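Side-chain contacts in purine nucleoside phosphorylase YlmD (Geobacillus stearothermophilus, PDB 6T1B), which catalyses the phosphorolysis of adenosine, inosine and S-methyl-5'-thioadenosine to the free purine base and a ribose 1-phosphate sugar, and also deaminates adenosine: residues D51-T54 and D55-N59; A154-M157 and V158-Q162; E209-P212 and G213-A216; A222-L225 and Q226-A230; S245-E248 and A249-F252. One frame throughout, in Å; residues are numbered along the deposited sequence.

Contact 1: residues D51-T54 and D55-N59; sequences DDRT and DVVNN
Asp55 meets Asp52 at the start of helix 53-67, where Asp52 is the N-cap. The backbone N of Asp55 donates to Asp52 OD2 over 3.0 Å, reaching that oxygen on its anti side and slightly out of the carboxylate plane. In the conformer described, one of two, Asp52 has its CG anti to the backbone N (chi1 -178°), which carries the carboxylate forward over the first turn to receive this bond. The two side chains cross at about a right angle, with their carboxylate planes 54° apart and OD2 of Asp52 3.7 Å from OD2 of Asp55. This proximity of like charges is probably eased by the N-terminal end of the helix and by Lys37, which forms a salt bridge with Asp55 OD1. A water donates to both Asp55 OD1 and Asp51 OD1, bridging the two oxygens, which are 4.5 Å from each other. One residue on, Val56 N bonds to Asp52 O, and its CG2 methyl rests 3.4 Å from Asp51 OD2, an oxygen held by Ser36 and Asn44. Val57 N then bonds to Arg53 O over 2.9 Å, while Val57 CG2 sits over the centre of one face of the extended Arg53 side chain's guanidinium. Asn58 N bonds to Thr54 O, and its ND2 lies 3.7 Å from Thr54 CG2 as the two side chains run alongside each other; a second water bridges Thr54 O and, weakly, Asn58 OD1. Asn59 ties the helix to the loop before it through Glu35, Ser36 and Asn44. The capped helix end thus packs on that loop, with Val56 against the inosine-binding Leu47.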
loop_
_atom_site.group_PDB
_atom_site.type_symbol
_atom_site.label_atom_id
_atom_site.label_comp_id
_atom_site.label_asym_id
_atom_site.label_seq_id
_atom_site.Cartn_x
_atom_site.Cartn_y
_atom_site.Cartn_z
ATOM N N ASP A 51 -6.537 8.669 -17.180
ATOM C CA ASP A 51 -7.982 8.746 -17.065
ATOM C C ASP A 51 -8.446 10.205 -17.020
ATOM O O ASP A 51 -7.669 11.145 -16.827
ATOM C CB ASP A 51 -8.409 7.971 -15.810
ATOM C CG ASP A 51 -9.890 7.642 -15.743
ATOM O OD1 ASP A 51 -10.643 7.841 -16.716
ATOM O OD2 ASP A 51 -10.280 7.157 -14.662
ATOM N N ASP A 52 -9.743 10.367 -17.171
ATOM C CA ASP A 52 -10.368 11.675 -17.060
ATOM C C ASP A 52 -10.296 12.160 -15.617
ATOM O O ASP A 52 -10.798 11.493 -14.700
ATOM C CB ASP A 52 -11.824 11.568 -17.488
ATOM C CG ASP A 52 -12.518 12.874 -17.445
ATOM O OD1 ASP A 52 -12.319 13.662 -18.391
ATOM O OD2 ASP A 52 -13.231 13.132 -16.444
ATOM N N ARG A 53 -9.674 13.320 -15.418
ATOM C CA ARG A 53 -9.452 13.828 -14.075
ATOM C C ARG A 53 -10.758 14.063 -13.330
ATOM O O ARG A 53 -10.836 13.829 -12.119
ATOM C CB ARG A 53 -8.627 15.117 -14.135
ATOM C CG ARG A 53 -8.391 15.747 -12.803
ATOM C CD ARG A 53 -7.614 17.057 -12.935
ATOM N NE ARG A 53 -7.456 17.687 -11.630
ATOM C CZ ARG A 53 -8.389 18.428 -11.039
ATOM N NH1 ARG A 53 -8.154 18.949 -9.845
ATOM N NH2 ARG A 53 -9.554 18.650 -11.637
ATOM N N THR A 54 -11.775 14.578 -14.012
ATOM C CA THR A 54 -13.052 14.790 -13.340
ATOM C C THR A 54 -13.601 13.478 -12.794
ATOM O O THR A 54 -14.067 13.412 -11.649
ATOM C CB THR A 54 -14.033 15.462 -14.290
ATOM O OG1 THR A 54 -13.527 16.769 -14.609
ATOM C CG2 THR A 54 -15.404 15.590 -13.640
ATOM N N ASP A 55 -13.543 12.414 -13.588
ATOM C CA ASP A 55 -14.023 11.121 -13.102
ATOM C C ASP A 55 -13.221 10.682 -11.883
ATOM O O ASP A 55 -13.786 10.218 -10.887
ATOM C CB ASP A 55 -13.978 10.058 -14.197
ATOM C CG ASP A 55 -14.986 10.301 -15.329
ATOM O OD1 ASP A 55 -14.749 9.719 -16.415
ATOM O OD2 ASP A 55 -15.985 11.034 -15.152
ATOM N N VAL A 56 -11.886 10.776 -11.965
ATOM C CA VAL A 56 -11.039 10.322 -10.858
ATOM C C VAL A 56 -11.326 11.119 -9.584
ATOM O O VAL A 56 -11.462 10.548 -8.490
ATOM C CB VAL A 56 -9.547 10.369 -11.240
ATOM C CG1 VAL A 56 -8.706 9.966 -10.050
ATOM C CG2 VAL A 56 -9.254 9.468 -12.408
ATOM N N VAL A 57 -11.416 12.445 -9.692
ATOM C CA VAL A 57 -11.724 13.245 -8.505
ATOM C C VAL A 57 -13.083 12.852 -7.939
ATOM O O VAL A 57 -13.255 12.751 -6.717
ATOM C CB VAL A 57 -11.585 14.747 -8.778
ATOM C CG1 VAL A 57 -12.087 15.570 -7.597
ATOM C CG2 VAL A 57 -10.129 15.062 -9.056
ATOM N N ASN A 58 -14.068 12.596 -8.807
ATOM C CA ASN A 58 -15.380 12.180 -8.305
ATOM C C ASN A 58 -15.304 10.812 -7.625
ATOM O O ASN A 58 -15.991 10.578 -6.617
ATOM C CB ASN A 58 -16.419 12.202 -9.424
ATOM C CG ASN A 58 -16.895 13.601 -9.718
ATOM O OD1 ASN A 58 -16.900 14.464 -8.834
ATOM N ND2 ASN A 58 -17.327 13.837 -10.954
ATOM N N ASN A 59 -14.468 9.910 -8.139
ATOM C CA ASN A 59 -14.245 8.622 -7.487
ATOM C C ASN A 59 -13.650 8.817 -6.100
ATOM O O ASN A 59 -14.079 8.175 -5.128
ATOM C CB ASN A 59 -13.313 7.739 -8.321
ATOM C CG ASN A 59 -13.926 7.355 -9.643
ATOM O OD1 ASN A 59 -15.149 7.313 -9.779
ATOM N ND2 ASN A 59 -13.083 7.031 -10.615
HETATM O O HOH W 1 -13.212 7.589 -17.396
HETATM O O HOH W 2 -14.572 16.114 -10.158
#

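Contact 2: residues A154-M157 and V158-Q162; sequences AGHM and VWLWQ
Three alpha-helical bonds, from Trp159 N to Gly155 O, Leu160 N to His156 O and Trp161 N to Met157 O, each 2.9 Å long, join the two halves of this stretch of helix 153-163, with a weaker one from Val158 N to Ala154 O. On one side, Leu160 CD1 lies over a face of the His156 imidazole, 4.0 Å from the ring centroid, in a CH-pi contact one turn apart. The same imidazole meets the six-membered ring of Trp159 rim to rim, their planes only 19° apart and ND1 of His156 4.0 Å from CE3 of Trp159. With an alanine in place of His156, Leu160 CD1 would probably lose the ring it rests on and the Trp159 indole would be left without its neighbour at CE3. Met157 turns the other way round the helix. Its chain starts anti to the backbone N and then bends (chi2 74°, chi3 73°), bringing CG over a face of the Trp161 indole and SD obliquely beside it, 3.5 Å from Trp161 NE1, a Met-aromatic contact. Trp161 also meets Tyr111 edge to face. Ile85 of strand 85-87 packs against His156, Met157 and Leu160, and strand 127-133 receives Ala154, Met157 and Trp161 through Ile129, Phe131 and Ala133. Ala154 and Val158 face helix 219-229, so the two helices lie next to each other on the same sheet.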
loop_
_atom_site.group_PDB
_atom_site.type_symbol
_atom_site.label_atom_id
_atom_site.label_comp_id
_atom_site.label_asym_id
_atom_site.label_seq_id
_atom_site.Cartn_x
_atom_site.Cartn_y
_atom_site.Cartn_z
ATOM N N ALA A 154 10.191 -1.176 3.448
ATOM C CA ALA A 154 9.482 -1.655 4.630
ATOM C C ALA A 154 10.323 -1.453 5.886
ATOM O O ALA A 154 9.838 -0.949 6.906
ATOM C CB ALA A 154 9.132 -3.129 4.457
ATOM N N GLY A 155 11.589 -1.863 5.844
ATOM C CA GLY A 155 12.453 -1.665 6.991
ATOM C C GLY A 155 12.791 -0.208 7.234
ATOM O O GLY A 155 13.085 0.186 8.370
ATOM N N HIS A 156 12.788 0.608 6.179
ATOM C CA HIS A 156 13.034 2.039 6.336
ATOM C C HIS A 156 11.940 2.683 7.182
ATOM O O HIS A 156 12.237 3.524 8.039
ATOM C CB HIS A 156 13.134 2.681 4.949
ATOM C CG HIS A 156 13.575 4.112 4.950
ATOM N ND1 HIS A 156 14.565 4.600 5.777
ATOM C CD2 HIS A 156 13.193 5.155 4.177
ATOM C CE1 HIS A 156 14.744 5.888 5.536
ATOM N NE2 HIS A 156 13.918 6.251 4.575
ATOM N N MET A 157 10.682 2.272 6.997
ATOM C CA MET A 157 9.617 2.815 7.842
ATOM C C MET A 157 9.901 2.489 9.306
ATOM O O MET A 157 9.820 3.358 10.194
ATOM C CB MET A 157 8.270 2.206 7.442
ATOM C CG MET A 157 7.078 2.813 8.175
ATOM S SD MET A 157 6.597 4.465 7.634
ATOM C CE MET A 157 5.830 4.088 6.037
ATOM N N VAL A 158 10.255 1.233 9.577
ATOM C CA VAL A 158 10.540 0.805 10.942
ATOM C C VAL A 158 11.697 1.611 11.510
ATOM O O VAL A 158 11.644 2.098 12.650
ATOM C CB VAL A 158 10.831 -0.705 10.974
ATOM C CG1 VAL A 158 11.211 -1.136 12.381
ATOM C CG2 VAL A 158 9.634 -1.464 10.513
ATOM N N TRP A 159 12.771 1.768 10.722
ATOM C CA TRP A 159 13.931 2.527 11.169
ATOM C C TRP A 159 13.565 3.968 11.506
ATOM O O TRP A 159 14.065 4.528 12.492
ATOM C CB TRP A 159 15.019 2.495 10.092
ATOM C CG TRP A 159 16.285 3.187 10.471
ATOM C CD1 TRP A 159 17.289 2.678 11.235
ATOM C CD2 TRP A 159 16.693 4.508 10.092
ATOM N NE1 TRP A 159 18.298 3.601 11.360
ATOM C CE2 TRP A 159 17.960 4.732 10.665
ATOM C CE3 TRP A 159 16.113 5.521 9.325
ATOM C CZ2 TRP A 159 18.654 5.929 10.502
ATOM C CZ3 TRP A 159 16.808 6.713 9.161
ATOM C CH2 TRP A 159 18.065 6.905 9.749
ATOM N N LEU A 160 12.728 4.594 10.682
ATOM C CA LEU A 160 12.334 5.973 10.961
ATOM C C LEU A 160 11.506 6.051 12.234
ATOM O O LEU A 160 11.700 6.960 13.049
ATOM C CB LEU A 160 11.548 6.564 9.796
ATOM C CG LEU A 160 12.351 6.827 8.521
ATOM C CD1 LEU A 160 11.432 7.187 7.352
ATOM C CD2 LEU A 160 13.358 7.923 8.743
ATOM N N TRP A 161 10.595 5.100 12.440
ATOM C CA TRP A 161 9.793 5.135 13.657
ATOM C C TRP A 161 10.671 4.950 14.889
ATOM O O TRP A 161 10.446 5.587 15.925
ATOM C CB TRP A 161 8.671 4.110 13.597
ATOM C CG TRP A 161 7.568 4.497 12.662
ATOM C CD1 TRP A 161 7.620 5.423 11.654
ATOM C CD2 TRP A 161 6.229 3.970 12.635
ATOM N NE1 TRP A 161 6.407 5.494 11.010
ATOM C CE2 TRP A 161 5.532 4.625 11.617
ATOM C CE3 TRP A 161 5.549 3.036 13.419
ATOM C CZ2 TRP A 161 4.206 4.342 11.328
ATOM C CZ3 TRP A 161 4.240 2.760 13.126
ATOM C CH2 TRP A 161 3.581 3.404 12.094
ATOM N N GLN A 162 11.713 4.109 14.787
ATOM C CA GLN A 162 12.588 3.875 15.927
ATOM C C GLN A 162 13.476 5.076 16.182
ATOM O O GLN A 162 13.581 5.553 17.314
ATOM C CB GLN A 162 13.422 2.623 15.681
ATOM C CG GLN A 162 14.212 2.206 16.915
ATOM C CD GLN A 162 14.702 0.776 16.842
ATOM O OE1 GLN A 162 14.588 0.119 15.805
ATOM N NE2 GLN A 162 15.251 0.282 17.950
#

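Contact 3: residues E209-P212 and G213-A216; sequences ETSP and GQYA
The Glu209 carboxylate and the Tyr215 phenol ring lie almost parallel, 9° between their planes, across the beta hairpin of strands 207-211 and 214-217. CG of Glu209 approaches the ring obliquely, 3.5 Å from Tyr215 CE2, and the Trp207 ring meets the same phenol with the two planes steeply inclined. The extended Glu209 chain, with CG anti to the backbone N (chi1 -163°), carries its carboxylate past the ring to the turn, while the phenol OH turns to Asp189, its hydrogen-bond partner. Glu209 and Tyr215 form an antiparallel non-hydrogen-bonded pair, and their side chains share one face of the sheet. A classic beta bulge follows: Thr210 and Ser211 both face Gln214, which shifts the register by one. Within it Thr210 N donates to Gln214 O over 2.9 Å, and the CA of Glu209 makes a CA-H...O contact with that carbonyl. Ser211 and Gln214 pair on the other face, where Ser211 OG is 3.4 Å from Gln214 CB. The CG2 methyl of Thr210 meets Ala216 CB at 3.9 Å, and Ala216 also touches Pro182. Ser211 to Gln214 is a type II beta turn, closed by Gln214 N to Ser211 O at 2.9 Å with the donor above the carbonyl plane. Gly213 takes the position with positive phi (78°), where a side chain would run into Pro212 O. The Glu209 carboxylate is tied to this turn by one bond: Gly213 N points nearly straight at the anti lone pair of Glu209 OE2, 3.0 Å away.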
loop_
_atom_site.group_PDB
_atom_site.type_symbol
_atom_site.label_atom_id
_atom_site.label_comp_id
_atom_site.label_asym_id
_atom_site.label_seq_id
_atom_site.Cartn_x
_atom_site.Cartn_y
_atom_site.Cartn_z
ATOM N N GLU A 209 12.140 -20.840 -8.661
ATOM C CA GLU A 209 12.519 -20.853 -10.071
ATOM C C GLU A 209 11.622 -21.842 -10.800
ATOM O O GLU A 209 11.741 -23.054 -10.603
ATOM C CB GLU A 209 13.979 -21.252 -10.238
ATOM C CG GLU A 209 14.533 -20.886 -11.600
ATOM C CD GLU A 209 15.951 -21.373 -11.799
ATOM O OE1 GLU A 209 16.410 -22.214 -10.994
ATOM O OE2 GLU A 209 16.604 -20.918 -12.762
ATOM N N THR A 210 10.727 -21.336 -11.653
ATOM C CA THR A 210 9.751 -22.202 -12.298
ATOM C C THR A 210 10.221 -22.713 -13.646
ATOM O O THR A 210 9.709 -23.723 -14.129
ATOM C CB THR A 210 8.449 -21.437 -12.489
ATOM O OG1 THR A 210 8.735 -20.175 -13.109
ATOM C CG2 THR A 210 7.784 -21.180 -11.151
ATOM N N SER A 211 11.136 -21.998 -14.281
ATOM C CA SER A 211 11.864 -22.451 -15.446
ATOM C C SER A 211 13.190 -21.713 -15.436
ATOM O O SER A 211 13.348 -20.757 -14.676
ATOM C CB SER A 211 11.093 -22.195 -16.746
ATOM O OG SER A 211 10.952 -20.814 -16.994
ATOM N N PRO A 212 14.163 -22.162 -16.188
ATOM C CA PRO A 212 15.489 -21.540 -16.087
ATOM C C PRO A 212 15.434 -20.029 -16.235
ATOM O O PRO A 212 14.939 -19.506 -17.236
ATOM C CB PRO A 212 16.280 -22.209 -17.216
ATOM C CG PRO A 212 15.616 -23.549 -17.379
ATOM C CD PRO A 212 14.139 -23.256 -17.177
ATOM N N GLY A 213 15.914 -19.320 -15.214
ATOM C CA GLY A 213 15.982 -17.874 -15.248
ATOM C C GLY A 213 14.679 -17.156 -15.000
ATOM O O GLY A 213 14.635 -15.928 -15.121
ATOM N N GLN A 214 13.616 -17.879 -14.653
ATOM C CA GLN A 214 12.308 -17.300 -14.390
ATOM C C GLN A 214 11.860 -17.698 -12.991
ATOM O O GLN A 214 11.912 -18.893 -12.646
ATOM C CB GLN A 214 11.288 -17.809 -15.408
ATOM C CG GLN A 214 11.568 -17.336 -16.819
ATOM C CD GLN A 214 11.306 -15.853 -16.973
ATOM O OE1 GLN A 214 12.234 -15.037 -16.977
ATOM N NE2 GLN A 214 10.038 -15.491 -17.086
ATOM N N TYR A 215 11.421 -16.709 -12.211
ATOM C CA TYR A 215 11.101 -16.910 -10.806
ATOM C C TYR A 215 9.707 -16.407 -10.496
ATOM O O TYR A 215 9.370 -15.258 -10.805
ATOM C CB TYR A 215 12.107 -16.173 -9.924
ATOM C CG TYR A 215 13.519 -16.571 -10.213
ATOM C CD1 TYR A 215 14.256 -15.912 -11.187
ATOM C CD2 TYR A 215 14.121 -17.625 -9.540
ATOM C CE1 TYR A 215 15.549 -16.276 -11.473
ATOM C CE2 TYR A 215 15.418 -17.995 -9.818
ATOM C CZ TYR A 215 16.124 -17.318 -10.787
ATOM O OH TYR A 215 17.417 -17.692 -11.072
ATOM N N ALA A 216 8.901 -17.282 -9.894
ATOM C CA ALA A 216 7.648 -16.859 -9.293
ATOM C C ALA A 216 7.952 -16.144 -7.984
ATOM O O ALA A 216 8.486 -16.768 -7.050
ATOM C CB ALA A 216 6.776 -18.081 -9.034
#

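Contact 4: residues A222-L225 and Q226-A230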
loop_
_atom_site.group_PDB
_atom_site.type_symbol
_atom_site.label_atom_id
_atom_site.label_comp_id
_atom_site.label_asym_id
_atom_site.label_seq_id
_atom_site.Cartn_x
_atom_site.Cartn_y
_atom_site.Cartn_z
ATOM N N ALA A 222 8.463 -11.334 0.750
ATOM C CA ALA A 222 9.724 -10.603 0.788
ATOM C C ALA A 222 9.642 -9.450 1.787
ATOM O O ALA A 222 10.574 -9.223 2.569
ATOM C CB ALA A 222 10.074 -10.078 -0.598
ATOM N N ASN A 223 8.535 -8.726 1.769
ATOM C CA ASN A 223 8.368 -7.604 2.689
ATOM C C ASN A 223 8.171 -8.087 4.117
ATOM O O ASN A 223 8.736 -7.510 5.048
ATOM C CB ASN A 223 7.237 -6.721 2.197
ATOM C CG ASN A 223 7.714 -5.778 1.139
ATOM O OD1 ASN A 223 8.384 -4.797 1.449
ATOM N ND2 ASN A 223 7.474 -6.115 -0.123
ATOM N N ARG A 224 7.452 -9.200 4.308
ATOM C CA ARG A 224 7.327 -9.765 5.643
ATOM C C ARG A 224 8.696 -10.111 6.209
ATOM O O ARG A 224 8.997 -9.812 7.372
ATOM C CB ARG A 224 6.431 -11.003 5.614
ATOM C CG ARG A 224 6.307 -11.709 6.947
ATOM C CD ARG A 224 5.324 -12.877 6.885
ATOM N NE ARG A 224 5.480 -13.692 8.073
ATOM C CZ ARG A 224 6.352 -14.684 8.184
ATOM N NH1 ARG A 224 7.147 -15.010 7.173
ATOM N NH2 ARG A 224 6.446 -15.354 9.325
ATOM N N LEU A 225 9.541 -10.778 5.414
ATOM C CA LEU A 225 10.857 -11.178 5.900
ATOM C C LEU A 225 11.694 -9.963 6.266
ATOM O O LEU A 225 12.420 -9.972 7.267
ATOM C CB LEU A 225 11.558 -12.032 4.841
ATOM C CG LEU A 225 10.934 -13.404 4.581
ATOM C CD1 LEU A 225 11.538 -14.019 3.319
ATOM C CD2 LEU A 225 11.133 -14.324 5.746
ATOM N N GLN A 226 11.590 -8.891 5.473
ATOM C CA GLN A 226 12.309 -7.667 5.807
ATOM C C GLN A 226 11.808 -7.077 7.120
ATOM O O GLN A 226 12.605 -6.610 7.934
ATOM C CB GLN A 226 12.182 -6.631 4.697
ATOM C CG GLN A 226 13.050 -6.933 3.486
ATOM C CD GLN A 226 12.963 -5.842 2.428
ATOM O OE1 GLN A 226 12.444 -4.763 2.676
ATOM N NE2 GLN A 226 13.506 -6.121 1.249
ATOM N N LEU A 227 10.482 -7.052 7.315
ATOM C CA LEU A 227 9.929 -6.489 8.544
ATOM C C LEU A 227 10.372 -7.283 9.757
ATOM O O LEU A 227 10.691 -6.703 10.800
ATOM C CB LEU A 227 8.407 -6.459 8.478
ATOM C CG LEU A 227 7.873 -5.443 7.483
ATOM C CD1 LEU A 227 6.433 -5.766 7.117
ATOM C CD2 LEU A 227 7.941 -4.027 8.022
ATOM N N LEU A 228 10.367 -8.612 9.644
ATOM C CA LEU A 228 10.867 -9.449 10.724
ATOM C C LEU A 228 12.310 -9.100 11.039
ATOM O O LEU A 228 12.683 -8.940 12.202
ATOM C CB LEU A 228 10.741 -10.919 10.329
ATOM C CG LEU A 228 9.319 -11.455 10.282
ATOM C CD1 LEU A 228 9.244 -12.756 9.478
ATOM C CD2 LEU A 228 8.792 -11.653 11.698
ATOM N N ALA A 229 13.134 -8.948 10.001
ATOM C CA ALA A 229 14.544 -8.624 10.217
ATOM C C ALA A 229 14.720 -7.257 10.860
ATOM O O ALA A 229 15.681 -7.042 11.607
ATOM C CB ALA A 229 15.295 -8.671 8.884
ATOM N N ALA A 230 13.801 -6.324 10.597
ATOM C CA ALA A 230 13.856 -4.999 11.211
ATOM C C ALA A 230 13.328 -4.977 12.641
ATOM O O ALA A 230 13.404 -3.936 13.300
ATOM C CB ALA A 230 13.069 -3.998 10.357
HETATM O O HOH W 3 10.584 -3.211 1.412
#
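Helix 219-229 holds this contact in its last two turns, where side chains four residues apart meet along one flank and a water joins two amides on another. Arg224 and Leu228 carry the first. The arginine chain is extended from a CG anti to the backbone N (chi1 177°), and the Leu228 CD1 methyl sits over the centre of one guanidinium face, 3.7 Å from Arg224 CZ. The two terminal nitrogens are met evenly, Leu228 CD1 lying 3.8 Å from both NH1 and NH2 of Arg224. Both bond elsewhere: NH1 in a salt bridge with Glu221, just before this stretch, and NH2 with Asn234. These two outside partners would hold the flat group in its orientation against the methyl. Leu225 adds a looser touch, its CD2 4.5 Å from Leu228 CD1. Round the helix, Asn223 OD1 and Gln226 OE1 do not meet directly; a water donates to both, 2.7 Å from each. The other ends of these buried amides are also satisfied, Asn223 ND2 by Leu219 O and Thr149 OG1, and Gln226 NE2 by Thr149 O. Leu227 CG lies 3.3 Å from Asn223 O, the oxygen that also accepts its N-H, and the side chain reaches Ile237 and Phe131 on the neighbouring strands. Backbone bonds from Gln226, Leu227, Leu228 and Ala229 back to Ala222, Asn223, Arg224 and Leu225 run unbroken, the i to i+4 pattern of an alpha helix, here packed against a sheet.

Contact 5: residues S245-E248 and A249-F252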
loop_
_atom_site.group_PDB
_atom_site.type_symbol
_atom_site.label_atom_id
_atom_site.label_comp_id
_atom_site.label_asym_id
_atom_site.label_seq_id
_atom_site.Cartn_x
_atom_site.Cartn_y
_atom_site.Cartn_z
ATOM N N SER A 245 -4.076 -9.870 -9.318
ATOM C CA SER A 245 -4.235 -10.429 -10.648
ATOM C C SER A 245 -5.331 -11.487 -10.670
ATOM O O SER A 245 -6.127 -11.503 -11.610
ATOM C CB SER A 245 -2.911 -10.980 -11.194
ATOM O OG SER A 245 -3.125 -11.774 -12.357
ATOM N N CYS A 246 -5.399 -12.350 -9.662
ATOM C CA CYS A 246 -6.345 -13.451 -9.667
ATOM C C CYS A 246 -7.780 -12.988 -9.487
ATOM O O CYS A 246 -8.691 -13.524 -10.109
ATOM C CB CYS A 246 -6.010 -14.410 -8.525
ATOM S SG CYS A 246 -4.617 -15.542 -8.873
ATOM N N GLU A 247 -7.992 -12.033 -8.578
ATOM C CA GLU A 247 -9.338 -11.597 -8.195
ATOM C C GLU A 247 -9.766 -10.460 -9.115
ATOM O O GLU A 247 -9.912 -9.306 -8.714
ATOM C CB GLU A 247 -9.361 -11.250 -6.708
ATOM C CG GLU A 247 -9.043 -12.487 -5.853
ATOM C CD GLU A 247 -9.004 -12.292 -4.332
ATOM O OE1 GLU A 247 -9.691 -11.407 -3.768
ATOM O OE2 GLU A 247 -8.279 -13.081 -3.676
ATOM N N GLU A 248 -9.978 -10.836 -10.386
ATOM C CA GLU A 248 -10.283 -9.867 -11.428
ATOM C C GLU A 248 -11.604 -9.153 -11.208
ATOM O O GLU A 248 -11.815 -8.071 -11.767
ATOM C CB GLU A 248 -10.285 -10.497 -12.812
ATOM C CG GLU A 248 -10.702 -9.507 -13.898
ATOM C CD GLU A 248 -10.400 -9.989 -15.303
ATOM O OE1 GLU A 248 -10.383 -11.221 -15.510
ATOM O OE2 GLU A 248 -10.179 -9.131 -16.198
ATOM N N ALA A 249 -12.519 -9.746 -10.442
ATOM C CA ALA A 249 -13.790 -9.075 -10.202
ATOM C C ALA A 249 -13.701 -8.045 -9.090
ATOM O O ALA A 249 -14.675 -7.307 -8.873
ATOM C CB ALA A 249 -14.871 -10.092 -9.827
ATOM N N LEU A 250 -12.577 -7.978 -8.387
ATOM C CA LEU A 250 -12.413 -6.975 -7.356
ATOM C C LEU A 250 -11.386 -5.925 -7.727
ATOM O O LEU A 250 -11.523 -4.783 -7.298
ATOM C CB LEU A 250 -11.954 -7.591 -6.029
ATOM C CG LEU A 250 -12.985 -8.292 -5.157
ATOM C CD1 LEU A 250 -12.323 -8.733 -3.856
ATOM C CD2 LEU A 250 -14.164 -7.383 -4.901
ATOM N N PHE A 251 -10.334 -6.281 -8.490
ATOM C CA PHE A 251 -9.147 -5.454 -8.568
ATOM C C PHE A 251 -8.653 -5.132 -9.967
ATOM O O PHE A 251 -8.734 -5.971 -10.875
ATOM C CB PHE A 251 -7.972 -6.101 -7.837
ATOM C CG PHE A 251 -8.241 -6.389 -6.385
ATOM C CD1 PHE A 251 -8.163 -7.681 -5.904
ATOM C CD2 PHE A 251 -8.523 -5.369 -5.503
ATOM C CE1 PHE A 251 -8.371 -7.961 -4.554
ATOM C CE2 PHE A 251 -8.733 -5.629 -4.163
ATOM C CZ PHE A 251 -8.657 -6.943 -3.699
ATOM N N PHE A 252 -8.164 -3.894 -10.130
ATOM C CA PHE A 252 -7.291 -3.557 -11.236
ATOM C C PHE A 252 -5.970 -4.291 -11.034
ATOM O O PHE A 252 -5.506 -4.466 -9.911
ATOM C CB PHE A 252 -6.976 -2.067 -11.259
ATOM C CG PHE A 252 -8.190 -1.178 -11.323
ATOM C CD1 PHE A 252 -8.495 -0.323 -10.249
ATOM C CD2 PHE A 252 -9.018 -1.151 -12.431
ATOM C CE1 PHE A 252 -9.620 0.505 -10.309
ATOM C CE2 PHE A 252 -10.124 -0.333 -12.477
ATOM C CZ PHE A 252 -10.400 0.515 -11.412
#
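Glu247 and Phe251 run side by side, with Glu247 CB 3.8 Å from Phe251 CD1, in the loop that carries the zinc ligand Cys246. Both side chains leave the backbone with CG anti to the carbonyl carbon (chi1 -63° for Glu247, -58° for Phe251), and the glutamate then extends fully, bringing OE1 to 3.8 Å from Phe251 CE1. The carboxylate plane is inclined 36° to the ring. OE1 also comes to 3.8 Å from Leu250 CD1, but its polar partner is Arg242, in a salt bridge. Leu250 CB sits over the centre of one face of the Phe251 ring. The backbone fixes this trio: Glu247 is the centre of an inverse gamma turn from Cys246 to Glu248, and its carbonyl oxygen separately accepts from both Leu250 N at 3.0 Å and Phe251 N at 3.1 Å. The first donor stands well above the carbonyl plane, the second close to the C=O direction. A serine in place of Phe251 is likely to open a gap beside Glu247 CB and strip Leu250 CB of the ring it lies over. Cys246 turns away to the zinc ion, whose other ligands are Cys183, Cys184 and Cys243. This loop connects strand 237-239 to strand 264-269; Phe251 and Phe252 pack on Met264 of the latter, while Leu250 pairs through its backbone with Lys31, beyond strand 25-29.

Contacts 2 and 4 are the one pair that touches: their centres are 11 Å apart, and helices 153-163 and 219-229 meet through Ala154 CB and Asn223 OD1, 3.5 Å apart, and through Val158 and Leu227. Contact 1 lies across the chain's centre from both, nearest the substrate, with the Val56 side chain about 6 Å from the bound inosine. Contact 4 approaches the catalytic zinc site, the Asn223 side chain being about 8 Å from that of Cys126. Contact 5 supplies a ligand to the second, probably structural zinc; contact 3 stands further out, its Ala216 side chain about 10 Å from that same zinc, and leads directly into helix 219-229.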